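Local coordinates for aldose 1-epimerase (Escherichia coli, PDB 3NRE), which probably interconverts the alpha and beta anomers of a sugar, as the aldose 1-epimerases (mutarotases) of its family do, at residues 50-55 with 115-120; 132-137 with 144-149. All blocks are in the same frame, centred on the assembly; numbering follows the deposited sequence. Where two conformers were deposited one is given.

Contact 1. Residues 50-55 with 115-120; sequences PLVPFA and YRVSQA
Pro53 packs on the Tyr115 ring where 50-55 meets 115-120, the proline lying against one face of the phenol with the two side chains crossing at roughly a right angle. CD of Pro53, which follows a cis peptide bond in the loop after strand 48-51, comes to 3.7 Å from CE2 of Tyr115, and CB stands over the same face at 4.0 Å from CE2. CG of Tyr115 sits between its own backbone N and carbonyl carbon (chi1 56°), a rotation that carries the ring toward that loop. CG2 of Val52 meets the ring obliquely, 4.2 Å from CE1.

Further along, the contact is purely aliphatic. Val52 and Val117 point their branches at each other, tip to tip, in two matched pairs: CG1 of Val52 lies 4.1 Å from CG1 of Val117, and the two CG2 methyls stand equally far apart.

The polar ends touch by van der Waals contact and find their hydrogen bonds outside the two segments. The extended Gln119 chain, its CG anti to the backbone N (chi1 -163°), brings its amide across Pro50, with OE1 3.8 Å from Pro50 CB. That buried amide is satisfied elsewhere, NE2 by the carbonyl of Gly21 and OE1 by the indole N-H of Trp148. The Tyr115 hydroxyl likewise bonds to the Asp86 carboxylate, fixing the far end of the ring beside Pro53. A leucine in place of Tyr115 would probably leave part of the Pro53 ring without its flat cover and Asp86 without its hydroxyl partner.

The segments run nearly antiparallel, 159° apart. Strand 114-123 lies in one sheet, while 50-55 is the end of strand 48-51 of another and the loop that follows; their facing side chains fill the interior between two layers of the beta-supersandwich of the galactose mutarotase-like fold.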
# COMPACT_ATOMS: atom_id res chain seq x y z
N PRO A 50 -1.81 -4.57 3.17
CA PRO A 50 -0.36 -4.55 3.21
C PRO A 50 0.19 -5.18 1.96
O PRO A 50 -0.48 -6.02 1.31
CB PRO A 50 -0.03 -5.42 4.42
CG PRO A 50 -1.16 -6.43 4.45
CD PRO A 50 -2.38 -5.63 4.04
N LEU A 51 1.39 -4.73 1.59
CA LEU A 51 2.10 -5.27 0.44
C LEU A 51 3.37 -5.96 0.94
O LEU A 51 4.29 -5.29 1.45
CB LEU A 51 2.44 -4.09 -0.52
CG LEU A 51 1.25 -3.16 -0.88
CD1 LEU A 51 1.72 -1.96 -1.72
CD2 LEU A 51 0.12 -3.90 -1.56
N VAL A 52 3.41 -7.29 0.85
CA VAL A 52 4.56 -8.09 1.30
C VAL A 52 4.49 -9.43 0.57
O VAL A 52 3.43 -10.05 0.50
CB VAL A 52 4.51 -8.27 2.85
CG1 VAL A 52 3.18 -9.01 3.31
CG2 VAL A 52 5.70 -9.05 3.31
N PRO A 53 5.61 -9.91 -0.01
CA PRO A 53 7.00 -9.48 0.19
C PRO A 53 7.52 -8.50 -0.87
O PRO A 53 8.73 -8.25 -0.94
CB PRO A 53 7.75 -10.81 0.10
CG PRO A 53 7.00 -11.55 -0.96
CD PRO A 53 5.55 -11.24 -0.62
N PHE A 54 6.63 -7.94 -1.67
CA PHE A 54 6.93 -6.75 -2.49
C PHE A 54 5.64 -6.18 -2.99
O PHE A 54 4.57 -6.77 -2.77
CB PHE A 54 7.89 -7.06 -3.66
CG PHE A 54 7.41 -8.12 -4.58
CD1 PHE A 54 6.64 -7.81 -5.66
CD2 PHE A 54 7.81 -9.43 -4.42
CE1 PHE A 54 6.23 -8.80 -6.54
CE2 PHE A 54 7.41 -10.42 -5.29
CZ PHE A 54 6.60 -10.11 -6.35
N ALA A 55 5.70 -5.01 -3.58
CA ALA A 55 4.50 -4.34 -4.05
C ALA A 55 4.38 -4.44 -5.56
O ALA A 55 5.41 -4.52 -6.29
CB ALA A 55 4.53 -2.88 -3.67
N TYR A 115 8.46 -16.72 4.10
CA TYR A 115 8.73 -15.66 5.05
C TYR A 115 7.68 -15.64 6.16
O TYR A 115 6.64 -16.33 6.08
CB TYR A 115 8.76 -14.27 4.37
CG TYR A 115 7.48 -14.00 3.63
CD1 TYR A 115 6.38 -13.45 4.30
CD2 TYR A 115 7.32 -14.36 2.29
CE1 TYR A 115 5.19 -13.23 3.64
CE2 TYR A 115 6.14 -14.16 1.64
CZ TYR A 115 5.09 -13.58 2.31
OH TYR A 115 3.86 -13.39 1.72
N ARG A 116 8.02 -14.90 7.21
CA ARG A 116 7.10 -14.53 8.29
C ARG A 116 7.01 -13.00 8.30
O ARG A 116 8.01 -12.30 8.14
CB ARG A 116 7.60 -15.07 9.63
CG ARG A 116 6.82 -14.69 10.88
CD ARG A 116 7.49 -15.33 12.15
NE ARG A 116 6.80 -14.96 13.40
CZ ARG A 116 5.96 -15.74 14.09
NH1 ARG A 116 5.66 -16.97 13.69
NH2 ARG A 116 5.43 -15.30 15.24
N VAL A 117 5.81 -12.47 8.46
CA VAL A 117 5.65 -11.03 8.55
C VAL A 117 4.78 -10.69 9.74
O VAL A 117 3.82 -11.41 9.97
CB VAL A 117 5.13 -10.43 7.24
CG1 VAL A 117 3.83 -11.17 6.73
CG2 VAL A 117 4.88 -8.91 7.35
N SER A 118 5.11 -9.60 10.44
CA SER A 118 4.29 -9.01 11.45
C SER A 118 3.79 -7.65 10.97
O SER A 118 4.47 -6.91 10.27
CB SER A 118 5.04 -8.92 12.80
OG SER A 118 6.09 -8.00 12.70
N GLN A 119 2.55 -7.33 11.36
CA GLN A 119 1.99 -6.01 11.11
C GLN A 119 1.44 -5.50 12.44
O GLN A 119 0.51 -6.12 12.97
CB GLN A 119 0.88 -6.07 10.07
CG GLN A 119 0.57 -4.70 9.50
CD GLN A 119 -0.47 -4.70 8.42
OE1 GLN A 119 -0.67 -3.68 7.75
NE2 GLN A 119 -1.19 -5.81 8.26
N ALA A 120 2.02 -4.39 12.93
CA ALA A 120 1.62 -3.71 14.16
C ALA A 120 0.89 -2.40 13.86
O ALA A 120 1.28 -1.62 13.00
CB ALA A 120 2.83 -3.42 15.05

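Contact 2. Residues 132-137 with 144-149; sequences LSVTNQ and FGTGWH
Face-to-face packing of two antiparallel sheets, the hallmark of a beta-sandwich, brings 132-137 against 144-149, with Leu132 packed on the indole of Trp148 at one end. CD1 of Leu132 stands over one face of the indole, 3.9 Å from the centroid of the six-membered ring in a CH-pi contact 28° off the normal and displaced toward the rim. CG follows at 3.5 Å from CZ2 of Trp148, while CD1 also touches the carbonyl O of Gly147 at 3.4 Å. With CG of Trp148 anti to its carbonyl carbon (chi1 -70°), the indole is swung back toward the leucine although its CB bond does not aim there.

Val134 occupies the middle. Its CG2 rests 3.8 Å from CD2 of Phe144, and its CG1 passes the Thr146 methyl CG2 at 4.1 Å as the two side chains run past one another in opposite directions. At the far end CB of Asn136 lies 3.7 Å from CZ of Phe144, with amide and ring planes 49° apart. The amide itself is held elsewhere, OD1 by the Gly138 N-H and ND2 by the carbonyls of Glu140 and Leu274.

Strands 114-123 and 279-290 flank strand 127-136 in its sheet, and Ser282 of strand 279-290 hydrogen-bonds to the Thr146 hydroxyl; across the layer, strand 142-153 pairs with strands 48-51, 250-256 and 272-274.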
# COMPACT_ATOMS: atom_id res chain seq x y z
N LEU A 132 5.31 -2.82 9.26
CA LEU A 132 5.50 -4.14 8.68
C LEU A 132 6.97 -4.55 8.85
O LEU A 132 7.86 -3.75 8.53
CB LEU A 132 5.18 -4.11 7.19
CG LEU A 132 3.73 -4.25 6.72
CD1 LEU A 132 3.71 -3.84 5.26
CD2 LEU A 132 3.18 -5.70 6.96
N SER A 133 7.21 -5.76 9.36
CA SER A 133 8.52 -6.35 9.52
C SER A 133 8.49 -7.75 8.94
O SER A 133 7.66 -8.57 9.37
CB SER A 133 8.94 -6.43 11.00
OG SER A 133 8.77 -5.17 11.64
N VAL A 134 9.39 -8.02 7.98
CA VAL A 134 9.35 -9.26 7.23
C VAL A 134 10.69 -9.94 7.33
O VAL A 134 11.71 -9.26 7.23
CB VAL A 134 8.95 -9.02 5.74
CG1 VAL A 134 9.86 -8.01 5.03
CG2 VAL A 134 8.92 -10.32 4.93
N THR A 135 10.66 -11.24 7.60
CA THR A 135 11.86 -12.05 7.77
C THR A 135 11.90 -13.13 6.70
O THR A 135 10.95 -13.89 6.56
CB THR A 135 11.84 -12.76 9.14
OG1 THR A 135 11.68 -11.79 10.19
CG2 THR A 135 13.12 -13.59 9.38
N ASN A 136 13.02 -13.22 5.98
CA ASN A 136 13.20 -14.28 4.98
C ASN A 136 13.36 -15.64 5.72
O ASN A 136 14.24 -15.80 6.57
CB ASN A 136 14.41 -13.99 4.07
CG ASN A 136 14.54 -15.00 2.91
OD1 ASN A 136 13.68 -15.86 2.74
ND2 ASN A 136 15.61 -14.91 2.15
N GLN A 137 12.50 -16.58 5.37
CA GLN A 137 12.51 -17.94 5.91
C GLN A 137 12.82 -19.01 4.83
O GLN A 137 12.63 -20.21 5.08
CB GLN A 137 11.17 -18.25 6.56
CG GLN A 137 10.93 -17.48 7.85
CD GLN A 137 9.70 -17.98 8.64
OE1 GLN A 137 8.63 -18.27 8.08
NE2 GLN A 137 9.85 -18.05 9.96
N PHE A 144 13.46 -7.98 -1.17
CA PHE A 144 12.22 -7.72 -0.49
C PHE A 144 11.82 -6.26 -0.50
O PHE A 144 12.64 -5.33 -0.55
CB PHE A 144 12.29 -8.18 0.98
CG PHE A 144 12.16 -9.70 1.20
CD1 PHE A 144 13.21 -10.54 0.93
CD2 PHE A 144 11.02 -10.26 1.79
CE1 PHE A 144 13.10 -11.89 1.13
CE2 PHE A 144 10.93 -11.65 2.01
CZ PHE A 144 11.98 -12.44 1.72
N GLY A 145 10.53 -6.07 -0.40
CA GLY A 145 10.00 -4.73 -0.18
C GLY A 145 8.69 -4.82 0.62
O GLY A 145 8.13 -5.87 0.79
N THR A 146 8.24 -3.65 1.05
CA THR A 146 6.99 -3.49 1.80
C THR A 146 6.28 -2.22 1.38
O THR A 146 6.86 -1.29 0.76
CB THR A 146 7.28 -3.41 3.33
OG1 THR A 146 8.32 -2.46 3.56
CG2 THR A 146 7.70 -4.74 3.85
N GLY A 147 5.00 -2.19 1.74
CA GLY A 147 4.20 -1.04 1.43
C GLY A 147 2.79 -1.27 1.84
O GLY A 147 2.50 -2.26 2.47
N TRP A 148 1.97 -0.29 1.51
CA TRP A 148 0.55 -0.37 1.78
C TRP A 148 -0.23 0.23 0.66
O TRP A 148 0.28 1.03 -0.15
CB TRP A 148 0.20 0.38 3.08
CG TRP A 148 0.67 -0.23 4.34
CD1 TRP A 148 0.01 -1.12 5.17
CD2 TRP A 148 1.95 0.00 4.95
NE1 TRP A 148 0.83 -1.45 6.26
CE2 TRP A 148 2.01 -0.77 6.14
CE3 TRP A 148 3.07 0.77 4.59
CZ2 TRP A 148 3.13 -0.77 6.98
CZ3 TRP A 148 4.19 0.75 5.39
CH2 TRP A 148 4.20 -0.00 6.60
N HIS A 149 -1.51 -0.14 0.67
CA HIS A 149 -2.45 0.25 -0.36
C HIS A 149 -3.71 0.83 0.26
O HIS A 149 -4.76 0.17 0.30
CB HIS A 149 -2.70 -0.98 -1.23
CG HIS A 149 -3.44 -0.70 -2.50
ND1 HIS A 149 -4.76 -0.32 -2.52
CD2 HIS A 149 -3.08 -0.87 -3.79
CE1 HIS A 149 -5.18 -0.24 -3.77
NE2 HIS A 149 -4.19 -0.59 -4.56

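In the fold
Both contacts are buried core, their centres about 4 Å apart, and both span the same two sheets: strands 114-123 and 127-136 are neighbours in one, 48-51 and 142-153 in the other. Backbone bonds probably tie the second pair together, with Leu51 N 2.8 Å from Gly147 O and Pro53 O 2.9 Å from Gly145 N. The chemistry differs with position. Contact 1 sets prolines and a valine against a tyrosine ring, a valine and a glutamine amide; contact 2 sets aliphatic branches and the Asn136 side chain against an indole and a phenyl ring. The two adjoin where Val52 touches Val134 and Val117 touches Leu132.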